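Local coordinates for histone-lysine N-methyltransferase, H3 lysine-9 specific SUVH4 (PDB 4QEN), which transfers methyl groups from S-adenosyl-L-methionine to a lysine of histone H3, a mark of transcriptional repression, and binds methylated DNA, at residues Lys16-Phe21 with Cys76-His81; Gln115-Leu120 with Gly198-Thr203; Phe271-Ser276 with Gly453-Phe458. All coordinates share one frame; numbering follows the deposited sequence.

Contact 1. Residues Lys16-Phe21 with Cys76-His81; sequences KCLRLF and CAVGFH
The packing of the long helix 10-30 against the short SRA-domain helix 72-78 brings Cys17, Leu18 and Phe21 up to Ala77 and Val78, the last two residues of the shorter helix. Cys17 and Phe21 stand one turn apart and both point toward the neighbouring helix. With SG anti to the backbone N (chi1 171°), the thiol of Cys17 is carried to the helix end: SG lies 3.3 Å from the carbonyl O of Ala77 and 3.9 Å from Val78 CG2. The same methyl also serves Leu18, where Leu18 CD2 lies 3.6 Å from Val78 CG2. Phe21 contributes the root of its side chain, Phe21 CB resting 3.7 Å from Ala77 CB, while the methyl of Ala77 meets the ring obliquely. No hydrogen bond joins the two segments; apart from the thiol on the carbonyl, the contact is between apolar side chains. Gly79, with positive phi (96°), then turns the chain out of the helix. Helix 36-46 shares the interface, Met44 touching Cys17 and Val41 touching Phe21. Elsewhere on helix 10-30, Arg19 forms a salt bridge with Asp490 of the SET domain. The arrangement is typical of helix-on-helix packing, here joining an N-terminal helix to an SRA domain.

Contact 2. Residues Gln115-Leu120 with Gly198-Thr203; sequences QYEDDL and GVSGFT. With nucleotides of chain B.
Two type I beta turns, Tyr116-Asp119 and Gly198-Gly201, meet at Asp118 and Gly198, whose CA atoms are 6.2 Å apart. Asp118 reaches across with its carboxylate. Asp118 OD1 accepts the backbone N-H of Val199 at 2.9 Å on the syn lone pair, the side of the other oxygen, in a fairly straight bond (159°). CG stands anti to the carbonyl carbon (chi1 -60°), which brings that oxygen up to the start of the second turn. Glu117 grips the same turn further along. Ser200 OG donates to Glu117 OE2 at 2.8 Å, arriving from above the carboxylate plane. A bridging water strengthens the link by donating to Glu117 OE2 and accepting from Ser200 N; its approach to Asp118 OD2 is unusually short and therefore doubtful. With a further bond from Gln142 N, three donors converge on Glu117 OE2.

The other side of the first turn receives the 5-methyl-2'-deoxycytidine nucleotide 5CM7 of chain B. Tyr116 lays a ring face against the base, Tyr116 CD1 lying 3.3 Å from C4 of 5CM7, and its OH donates to the phosphate oxygen OP2. His134 also stacks with this tyrosine. Asp119 reads the base edge: N4 of 5CM7 donates to Asp119 OD1 at 3.0 Å along a nearly straight line (167°), while Asp119 OD2 lies 2.6 Å from N3 of 5CM7. Thr129 OG1 also bonds to Asp119 OD1, and the backbone N of Gln115 donates to O2 of the base. Tyr116 and Asp119 thus hold the base, while Glu117 and Asp118 between them tie the same turn to the 198-203 loop, an arrangement typical of the 5-methylcytosine pocket of SRA domains.

Contact 3. Residues Phe271-Ser276 with Gly453-Phe458; sequences FTYIKS and GNFARF. With SAH (S-adenosyl-L-homocysteine), chain D.
Phe271 lies flat against the guanidinium of Arg457 where a short parallel strand pairing ties the pre-SET region to the SET domain beside its cofactor site. Ring and guanidinium stack, centres 4.1 Å apart and planes at 23°, in an off-centre cation-pi contact; the bend of the arginine at chi3 (-65°) helps lay its end on the ring. Phe271 also takes the ring edge of Phe458 on a face, and so meets two consecutive residues. Arg457 NE is engaged by Ala449 O, and Tyr402 adds a second cation-pi partner. On the cofactor side, Arg457 O approaches CB of S-adenosyl-L-homocysteine at 3.2 Å; Arg457 is itself a predicted S-adenosyl-L-methionine-binding residue.

The strand pairing behind this stack is built on Gly453. Its N-H donates to Thr272 O, and Gly453 O accepts from Ile274 N at 2.9 Å. Ile274 CG1 presses to within 3.4 Å of Gly453 CA, closer than usual van der Waals contact. Tyr273 spreads its ring over the Gly453-Asn454 peptide, with Asn454 CA 3.8 Å from the ring centroid in a CH-pi contact. Its hydroxyl bonds to Glu250 and weakly accepts from Phe455 N. A leucine in place of Tyr273 would probably strip Asn454 of its aromatic cover and leave Glu250 without its hydroxyl mate.

Further out, Glu383 O and Ile385 N fix Asn454, whose OD1 accepts the N-H of Ala456 at 3.2 Å, forming an Asx turn.

How the contacts relate
The three contacts follow one another along the chain, each closing before the next opens, and none touches another. Contacts 1 and 2 both involve the SRA domain: the first attaches helix 10-30 to its helix 72-78, the second joins two of its loops beside the DNA, and their centres lie about 32 Å apart. Contact 3 belongs to the catalytic half, pairing strands 272-273 and 452-453. Its centre is about 36 Å from that of contact 1 and about 55 Å from that of contact 2, with the chain's centre between contacts 2 and 3. Methylated-DNA recognition and methyl transfer thus sit at well-separated places, with contact 1 nearer the middle.

Contact 1. Residues Lys16-Phe21 with Cys76-His81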
loop_
_atom_site.group_PDB
_atom_site.type_symbol
_atom_site.label_atom_id
_atom_site.label_comp_id
_atom_site.label_asym_id
_atom_site.label_seq_id
_atom_site.Cartn_x
_atom_site.Cartn_y
_atom_site.Cartn_z
ATOM N N LYS A 16 2.169 -10.317 2.824
ATOM C CA LYS A 16 3.513 -10.335 3.400
ATOM C C LYS A 16 4.624 -10.369 2.346
ATOM O O LYS A 16 5.690 -9.775 2.550
ATOM C CB LYS A 16 3.695 -11.427 4.459
ATOM C CG LYS A 16 3.743 -12.840 3.959
ATOM C CD LYS A 16 4.345 -13.746 5.026
ATOM C CE LYS A 16 3.800 -15.170 4.954
ATOM N NZ LYS A 16 4.466 -15.995 3.903
ATOM N N CYS A 17 4.374 -11.047 1.218
ATOM C CA CYS A 17 5.328 -11.039 0.113
ATOM C C CYS A 17 5.508 -9.605 -0.403
ATOM O O CYS A 17 6.622 -9.156 -0.650
ATOM C CB CYS A 17 4.848 -11.960 -1.024
ATOM S SG CYS A 17 5.795 -11.886 -2.605
ATOM N N LEU A 18 4.397 -8.898 -0.580
ATOM C CA LEU A 18 4.449 -7.522 -1.078
ATOM C C LEU A 18 5.129 -6.566 -0.082
ATOM O O LEU A 18 5.828 -5.627 -0.483
ATOM C CB LEU A 18 3.034 -7.041 -1.424
ATOM C CG LEU A 18 2.424 -7.687 -2.677
ATOM C CD1 LEU A 18 0.956 -7.319 -2.812
ATOM C CD2 LEU A 18 3.201 -7.253 -3.913
ATOM N N ARG A 19 4.932 -6.807 1.213
ATOM C CA ARG A 19 5.639 -6.018 2.235
ATOM C C ARG A 19 7.142 -6.279 2.193
ATOM O O ARG A 19 7.957 -5.357 2.346
ATOM C CB ARG A 19 5.090 -6.287 3.653
ATOM C CG ARG A 19 3.660 -5.777 3.850
ATOM C CD ARG A 19 3.129 -6.101 5.222
ATOM N NE ARG A 19 1.773 -5.598 5.408
ATOM C CZ ARG A 19 1.040 -5.828 6.488
ATOM N NH1 ARG A 19 1.538 -6.547 7.480
ATOM N NH2 ARG A 19 -0.185 -5.335 6.570
ATOM N N LEU A 20 7.512 -7.542 2.007
ATOM C CA LEU A 20 8.920 -7.884 1.927
ATOM C C LEU A 20 9.547 -7.235 0.680
ATOM O O LEU A 20 10.655 -6.666 0.752
ATOM C CB LEU A 20 9.102 -9.402 1.931
ATOM C CG LEU A 20 10.532 -9.923 1.777
ATOM C CD1 LEU A 20 11.462 -9.375 2.881
ATOM C CD2 LEU A 20 10.544 -11.441 1.784
ATOM N N PHE A 21 8.842 -7.301 -0.454
ATOM C CA PHE A 21 9.309 -6.600 -1.651
ATOM C C PHE A 21 9.491 -5.103 -1.401
ATOM O O PHE A 21 10.504 -4.535 -1.784
ATOM C CB PHE A 21 8.383 -6.768 -2.863
ATOM C CG PHE A 21 8.761 -5.864 -4.012
ATOM C CD1 PHE A 21 9.954 -6.065 -4.702
ATOM C CD2 PHE A 21 7.962 -4.780 -4.362
ATOM C CE1 PHE A 21 10.329 -5.213 -5.744
ATOM C CE2 PHE A 21 8.325 -3.933 -5.411
ATOM C CZ PHE A 21 9.511 -4.148 -6.099
ATOM N N CYS A 76 6.313 -9.157 -10.536
ATOM C CA CYS A 76 7.399 -10.139 -10.516
ATOM C C CYS A 76 7.618 -10.728 -9.120
ATOM O O CYS A 76 7.847 -11.931 -8.977
ATOM C CB CYS A 76 8.716 -9.533 -10.994
ATOM S SG CYS A 76 8.657 -8.837 -12.659
ATOM N N ALA A 77 7.588 -9.873 -8.098
ATOM C CA ALA A 77 7.879 -10.313 -6.724
ATOM C C ALA A 77 6.907 -11.387 -6.259
ATOM O O ALA A 77 7.280 -12.329 -5.536
ATOM C CB ALA A 77 7.853 -9.109 -5.730
ATOM N N VAL A 78 5.642 -11.211 -6.631
ATOM C CA VAL A 78 4.602 -12.187 -6.273
ATOM C C VAL A 78 4.612 -13.465 -7.149
ATOM O O VAL A 78 4.184 -14.553 -6.729
ATOM C CB VAL A 78 3.206 -11.495 -6.301
ATOM C CG1 VAL A 78 2.098 -12.492 -6.398
ATOM C CG2 VAL A 78 3.016 -10.665 -5.040
ATOM N N GLY A 79 5.122 -13.326 -8.367
ATOM C CA GLY A 79 5.152 -14.419 -9.324
ATOM C C GLY A 79 3.958 -14.369 -10.274
ATOM O O GLY A 79 3.759 -15.276 -11.076
ATOM N N PHE A 80 3.174 -13.300 -10.163
ATOM C CA PHE A 80 1.984 -13.061 -10.978
ATOM C C PHE A 80 2.335 -12.852 -12.460
ATOM O O PHE A 80 1.637 -13.356 -13.347
ATOM C CB PHE A 80 1.194 -11.862 -10.407
ATOM C CG PHE A 80 -0.004 -11.454 -11.231
ATOM C CD1 PHE A 80 0.134 -10.604 -12.318
ATOM C CD2 PHE A 80 -1.282 -11.924 -10.914
ATOM C CE1 PHE A 80 -0.979 -10.229 -13.079
ATOM C CE2 PHE A 80 -2.401 -11.547 -11.663
ATOM C CZ PHE A 80 -2.249 -10.694 -12.742
ATOM N N HIS A 81 3.405 -12.104 -12.720
ATOM C CA HIS A 81 3.885 -11.879 -14.096
ATOM C C HIS A 81 5.393 -11.740 -14.013
ATOM O O HIS A 81 5.897 -10.783 -13.431
ATOM C CB HIS A 81 3.279 -10.605 -14.691
ATOM C CG HIS A 81 3.475 -10.465 -16.176
ATOM N ND1 HIS A 81 2.490 -10.779 -17.091
ATOM C CD2 HIS A 81 4.539 -10.042 -16.900
ATOM C CE1 HIS A 81 2.940 -10.554 -18.314
ATOM N NE2 HIS A 81 4.182 -10.109 -18.229
#

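Contact 2. Residues Gln115-Leu120 with Gly198-Thr203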
loop_
_atom_site.group_PDB
_atom_site.type_symbol
_atom_site.label_atom_id
_atom_site.label_comp_id
_atom_site.label_asym_id
_atom_site.label_seq_id
_atom_site.Cartn_x
_atom_site.Cartn_y
_atom_site.Cartn_z
ATOM N N GLN A 115 1.218 0.648 -25.124
ATOM C CA GLN A 115 2.491 0.834 -25.810
ATOM C C GLN A 115 2.448 0.398 -27.278
ATOM O O GLN A 115 3.238 0.869 -28.097
ATOM C CB GLN A 115 3.595 0.096 -25.053
ATOM C CG GLN A 115 3.579 0.389 -23.546
ATOM C CD GLN A 115 3.782 1.863 -23.262
ATOM O OE1 GLN A 115 4.718 2.471 -23.770
ATOM N NE2 GLN A 115 2.892 2.453 -22.466
ATOM N N TYR A 116 1.524 -0.499 -27.611
ATOM C CA TYR A 116 1.414 -1.001 -28.981
ATOM C C TYR A 116 0.282 -0.280 -29.724
ATOM O O TYR A 116 -0.875 -0.344 -29.309
ATOM C CB TYR A 116 1.183 -2.519 -28.971
ATOM C CG TYR A 116 2.452 -3.351 -28.864
ATOM C CD1 TYR A 116 3.255 -3.315 -27.719
ATOM C CD2 TYR A 116 2.841 -4.187 -29.908
ATOM C CE1 TYR A 116 4.412 -4.087 -27.628
ATOM C CE2 TYR A 116 3.985 -4.954 -29.830
ATOM C CZ TYR A 116 4.767 -4.909 -28.690
ATOM O OH TYR A 116 5.906 -5.685 -28.638
ATOM N N GLU A 117 0.612 0.414 -30.813
ATOM C CA GLU A 117 -0.393 1.209 -31.527
ATOM C C GLU A 117 -1.534 0.367 -32.114
ATOM O O GLU A 117 -2.579 0.911 -32.466
ATOM C CB GLU A 117 0.243 2.074 -32.624
ATOM C CG GLU A 117 0.830 1.276 -33.783
ATOM C CD GLU A 117 2.311 0.944 -33.585
ATOM O OE1 GLU A 117 2.791 0.998 -32.422
ATOM O OE2 GLU A 117 2.995 0.650 -34.600
ATOM N N ASP A 118 -1.344 -0.949 -32.223
ATOM C CA ASP A 118 -2.391 -1.813 -32.773
ATOM C C ASP A 118 -3.346 -2.369 -31.713
ATOM O O ASP A 118 -4.361 -2.977 -32.069
ATOM C CB ASP A 118 -1.799 -2.961 -33.619
ATOM C CG ASP A 118 -0.983 -2.450 -34.805
ATOM O OD1 ASP A 118 -1.584 -1.889 -35.739
ATOM O OD2 ASP A 118 0.261 -2.569 -34.803
ATOM N N ASP A 119 -3.028 -2.182 -30.425
ATOM C CA ASP A 119 -3.915 -2.657 -29.355
ATOM C C ASP A 119 -5.255 -1.932 -29.427
ATOM O O ASP A 119 -5.297 -0.730 -29.677
ATOM C CB ASP A 119 -3.316 -2.421 -27.946
ATOM C CG ASP A 119 -2.212 -3.409 -27.583
ATOM O OD1 ASP A 119 -1.975 -4.388 -28.323
ATOM O OD2 ASP A 119 -1.554 -3.193 -26.544
ATOM N N LEU A 120 -6.351 -2.655 -29.205
ATOM C CA LEU A 120 -7.663 -2.022 -29.123
ATOM C C LEU A 120 -8.370 -2.514 -27.868
ATOM O O LEU A 120 -8.664 -3.705 -27.763
ATOM C CB LEU A 120 -8.515 -2.337 -30.365
ATOM C CG LEU A 120 -9.964 -1.819 -30.382
ATOM C CD1 LEU A 120 -10.003 -0.315 -30.191
ATOM C CD2 LEU A 120 -10.736 -2.230 -31.685
ATOM N N GLY A 198 -0.315 -3.926 -39.666
ATOM C CA GLY A 198 -0.623 -2.987 -38.597
ATOM C C GLY A 198 -0.659 -1.553 -39.103
ATOM O O GLY A 198 -0.433 -1.289 -40.297
ATOM N N VAL A 199 -0.932 -0.612 -38.205
ATOM C CA VAL A 199 -1.034 0.788 -38.622
ATOM C C VAL A 199 0.295 1.323 -39.164
ATOM O O VAL A 199 0.296 2.220 -39.997
ATOM C CB VAL A 199 -1.609 1.730 -37.487
ATOM C CG1 VAL A 199 -1.942 0.964 -36.260
ATOM C CG2 VAL A 199 -0.653 2.847 -37.125
ATOM N N SER A 200 1.416 0.762 -38.698
ATOM C CA SER A 200 2.741 1.190 -39.170
ATOM C C SER A 200 3.172 0.512 -40.468
ATOM O O SER A 200 4.232 0.819 -41.012
ATOM C CB SER A 200 3.804 0.987 -38.085
ATOM O OG SER A 200 3.578 1.876 -37.003
ATOM N N GLY A 201 2.355 -0.421 -40.948
ATOM C CA GLY A 201 2.564 -1.005 -42.264
ATOM C C GLY A 201 3.267 -2.349 -42.258
ATOM O O GLY A 201 3.404 -2.981 -43.299
ATOM N N PHE A 202 3.716 -2.783 -41.087
ATOM C CA PHE A 202 4.353 -4.086 -40.955
ATOM C C PHE A 202 3.347 -5.089 -40.418
ATOM O O PHE A 202 2.409 -4.727 -39.698
ATOM C CB PHE A 202 5.554 -4.013 -40.004
ATOM C CG PHE A 202 6.639 -3.082 -40.471
ATOM C CD1 PHE A 202 7.581 -3.510 -41.388
ATOM C CD2 PHE A 202 6.707 -1.781 -40.005
ATOM C CE1 PHE A 202 8.574 -2.653 -41.833
ATOM C CE2 PHE A 202 7.705 -0.919 -40.443
ATOM C CZ PHE A 202 8.636 -1.355 -41.349
ATOM N N THR A 203 3.558 -6.354 -40.755
ATOM C CA THR A 203 2.707 -7.431 -40.256
ATOM C C THR A 203 2.707 -7.542 -38.738
ATOM O O THR A 203 3.766 -7.547 -38.113
ATOM C CB THR A 203 3.122 -8.778 -40.869
ATOM O OG1 THR A 203 2.832 -8.749 -42.271
ATOM C CG2 THR A 203 2.372 -9.939 -40.200
ATOM N N1 5CM B 7 2.545 -4.114 -24.135
ATOM C C2 5CM B 7 1.454 -3.473 -24.588
ATOM N N3 5CM B 7 0.649 -4.110 -25.569
ATOM C C4 5CM B 7 1.035 -5.301 -26.199
ATOM C C5 5CM B 7 2.222 -5.900 -25.830
ATOM C C5A 5CM B 7 2.693 -7.100 -26.416
ATOM C C6 5CM B 7 2.954 -5.267 -24.844
ATOM O O2 5CM B 7 0.997 -2.458 -24.074
ATOM N N4 5CM B 7 0.320 -5.895 -27.171
ATOM C "C1'" 5CM B 7 3.761 -3.843 -23.283
ATOM C "C2'" 5CM B 7 4.762 -4.506 -22.471
ATOM C "C3'" 5CM B 7 5.471 -3.052 -22.042
ATOM C "C4'" 5CM B 7 5.900 -2.492 -23.423
ATOM O "O4'" 5CM B 7 4.510 -2.725 -23.971
ATOM O "O3'" 5CM B 7 4.726 -2.045 -21.361
ATOM C "C5'" 5CM B 7 6.812 -3.717 -23.835
ATOM O "O5'" 5CM B 7 6.724 -5.151 -23.778
ATOM P P 5CM B 7 7.152 -6.114 -24.974
ATOM O OP1 5CM B 7 6.391 -7.377 -24.902
ATOM O OP2 5CM B 7 7.145 -5.401 -26.260
HETATM O O HOH W 1 1.704 -1.156 -36.281
#

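Contact 3. Residues Phe271-Ser276 with Gly453-Phe458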
loop_
_atom_site.group_PDB
_atom_site.type_symbol
_atom_site.label_atom_id
_atom_site.label_comp_id
_atom_site.label_asym_id
_atom_site.label_seq_id
_atom_site.Cartn_x
_atom_site.Cartn_y
_atom_site.Cartn_z
ATOM N N PHE A 271 -15.959 17.569 20.698
ATOM C CA PHE A 271 -14.561 17.236 20.525
ATOM C C PHE A 271 -13.711 18.368 19.936
ATOM O O PHE A 271 -14.085 18.985 18.934
ATOM C CB PHE A 271 -14.471 15.967 19.663
ATOM C CG PHE A 271 -13.100 15.658 19.187
ATOM C CD1 PHE A 271 -12.204 15.013 20.014
ATOM C CD2 PHE A 271 -12.715 15.994 17.898
ATOM C CE1 PHE A 271 -10.919 14.719 19.572
ATOM C CE2 PHE A 271 -11.441 15.707 17.428
ATOM C CZ PHE A 271 -10.536 15.069 18.267
ATOM N N THR A 272 -12.581 18.653 20.576
ATOM C CA THR A 272 -11.735 19.753 20.140
ATOM C C THR A 272 -10.540 19.213 19.367
ATOM O O THR A 272 -9.714 18.496 19.922
ATOM C CB THR A 272 -11.255 20.604 21.356
ATOM O OG1 THR A 272 -12.386 21.015 22.128
ATOM C CG2 THR A 272 -10.495 21.863 20.918
ATOM N N TYR A 273 -10.452 19.561 18.088
ATOM C CA TYR A 273 -9.334 19.127 17.266
ATOM C C TYR A 273 -8.073 19.861 17.706
ATOM O O TYR A 273 -8.092 21.068 17.900
ATOM C CB TYR A 273 -9.603 19.398 15.787
ATOM C CG TYR A 273 -8.766 18.529 14.878
ATOM C CD1 TYR A 273 -7.434 18.840 14.617
ATOM C CD2 TYR A 273 -9.299 17.386 14.292
ATOM C CE1 TYR A 273 -6.656 18.042 13.786
ATOM C CE2 TYR A 273 -8.524 16.584 13.457
ATOM C CZ TYR A 273 -7.205 16.919 13.214
ATOM O OH TYR A 273 -6.428 16.129 12.391
ATOM N N ILE A 274 -6.985 19.124 17.868
ATOM C CA ILE A 274 -5.693 19.728 18.168
ATOM C C ILE A 274 -4.624 19.088 17.311
ATOM O O ILE A 274 -4.777 17.955 16.857
ATOM C CB ILE A 274 -5.301 19.569 19.656
ATOM C CG1 ILE A 274 -5.518 18.120 20.114
ATOM C CG2 ILE A 274 -6.071 20.560 20.518
ATOM C CD1 ILE A 274 -4.848 17.751 21.458
ATOM N N LYS A 275 -3.534 19.821 17.112
ATOM C CA LYS A 275 -2.442 19.395 16.250
ATOM C C LYS A 275 -1.239 18.891 17.053
ATOM O O LYS A 275 -0.395 18.176 16.523
ATOM C CB LYS A 275 -2.000 20.585 15.404
ATOM C CG LYS A 275 -1.155 20.232 14.227
ATOM C CD LYS A 275 -2.005 19.692 13.108
ATOM C CE LYS A 275 -1.167 19.517 11.867
ATOM N NZ LYS A 275 -0.676 20.833 11.371
ATOM N N SER A 276 -1.148 19.278 18.326
ATOM C CA SER A 276 -0.020 18.867 19.155
ATOM C C SER A 276 -0.466 18.239 20.464
ATOM O O SER A 276 -1.547 18.535 20.980
ATOM C CB SER A 276 0.914 20.055 19.413
ATOM O OG SER A 276 0.192 21.114 20.001
ATOM N N GLY A 453 -8.029 15.827 20.473
ATOM C CA GLY A 453 -7.026 15.081 19.719
ATOM C C GLY A 453 -7.040 15.437 18.236
ATOM O O GLY A 453 -7.771 16.340 17.815
ATOM N N ASN A 454 -6.234 14.742 17.439
ATOM C CA ASN A 454 -6.307 14.885 15.985
ATOM C C ASN A 454 -7.158 13.764 15.371
ATOM O O ASN A 454 -7.890 13.085 16.092
ATOM C CB ASN A 454 -4.910 14.921 15.352
ATOM C CG ASN A 454 -4.190 13.590 15.429
ATOM O OD1 ASN A 454 -4.597 12.688 16.161
ATOM N ND2 ASN A 454 -3.094 13.466 14.678
ATOM N N PHE A 455 -7.041 13.544 14.060
ATOM C CA PHE A 455 -7.924 12.582 13.382
ATOM C C PHE A 455 -7.648 11.103 13.696
ATOM O O PHE A 455 -8.460 10.234 13.359
ATOM C CB PHE A 455 -7.976 12.830 11.859
ATOM C CG PHE A 455 -6.754 12.358 11.108
ATOM C CD1 PHE A 455 -6.641 11.036 10.683
ATOM C CD2 PHE A 455 -5.740 13.244 10.795
ATOM C CE1 PHE A 455 -5.518 10.609 9.993
ATOM C CE2 PHE A 455 -4.615 12.834 10.093
ATOM C CZ PHE A 455 -4.505 11.513 9.684
ATOM N N ALA A 456 -6.521 10.821 14.355
ATOM C CA ALA A 456 -6.084 9.442 14.584
ATOM C C ALA A 456 -7.101 8.629 15.366
ATOM O O ALA A 456 -7.243 7.424 15.163
ATOM C CB ALA A 456 -4.740 9.418 15.303
ATOM N N ARG A 457 -7.795 9.301 16.272
ATOM C CA ARG A 457 -8.792 8.674 17.117
ATOM C C ARG A 457 -9.986 8.124 16.310
ATOM O O ARG A 457 -10.813 7.399 16.852
ATOM C CB ARG A 457 -9.319 9.709 18.110
ATOM C CG ARG A 457 -10.351 10.582 17.438
ATOM C CD ARG A 457 -10.746 11.778 18.208
ATOM N NE ARG A 457 -11.427 11.526 19.475
ATOM C CZ ARG A 457 -12.748 11.485 19.628
ATOM N NH1 ARG A 457 -13.268 11.286 20.836
ATOM N NH2 ARG A 457 -13.545 11.637 18.578
ATOM N N PHE A 458 -10.098 8.486 15.033
ATOM C CA PHE A 458 -11.219 8.001 14.217
ATOM C C PHE A 458 -10.897 6.724 13.432
ATOM O O PHE A 458 -11.769 6.132 12.813
ATOM C CB PHE A 458 -11.737 9.108 13.291
ATOM C CG PHE A 458 -12.412 10.242 14.028
ATOM C CD1 PHE A 458 -13.603 10.030 14.716
ATOM C CD2 PHE A 458 -11.857 11.508 14.032
ATOM C CE1 PHE A 458 -14.226 11.068 15.408
ATOM C CE2 PHE A 458 -12.475 12.550 14.708
ATOM C CZ PHE A 458 -13.671 12.327 15.399
HETATM N N SAH D . -15.167 4.090 15.341
HETATM C CA SAH D . -14.817 5.061 16.375
HETATM C CB SAH D . -13.376 5.532 16.196
HETATM C CG SAH D . -12.355 4.514 16.692
HETATM S SD SAH D . -12.218 4.625 18.491
HETATM C C SAH D . -15.763 6.257 16.407
HETATM O O SAH D . -15.438 7.288 16.996
HETATM O OXT SAH D . -16.857 6.223 15.843
HETATM C "C5'" SAH D . -12.358 2.841 18.765
HETATM C "C4'" SAH D . -13.791 2.370 18.968
HETATM O "O4'" SAH D . -14.421 2.200 17.708
HETATM C "C3'" SAH D . -13.841 1.027 19.678
HETATM O "O3'" SAH D . -14.044 1.170 21.061
HETATM C "C2'" SAH D . -15.022 0.344 19.034
HETATM O "O2'" SAH D . -16.208 0.739 19.684
HETATM C "C1'" SAH D . -15.049 0.934 17.643
HETATM N N9 SAH D . -14.312 0.036 16.730
HETATM C C8 SAH D . -13.065 0.237 16.185
HETATM N N7 SAH D . -12.753 -0.832 15.410
HETATM C C5 SAH D . -13.774 -1.718 15.464
HETATM C C6 SAH D . -13.978 -2.965 14.870
HETATM N N6 SAH D . -13.061 -3.512 14.065
HETATM N N1 SAH D . -15.153 -3.645 15.124
HETATM C C2 SAH D . -16.119 -3.102 15.948
HETATM N N3 SAH D . -15.915 -1.868 16.535
HETATM C C4 SAH D . -14.763 -1.183 16.290
#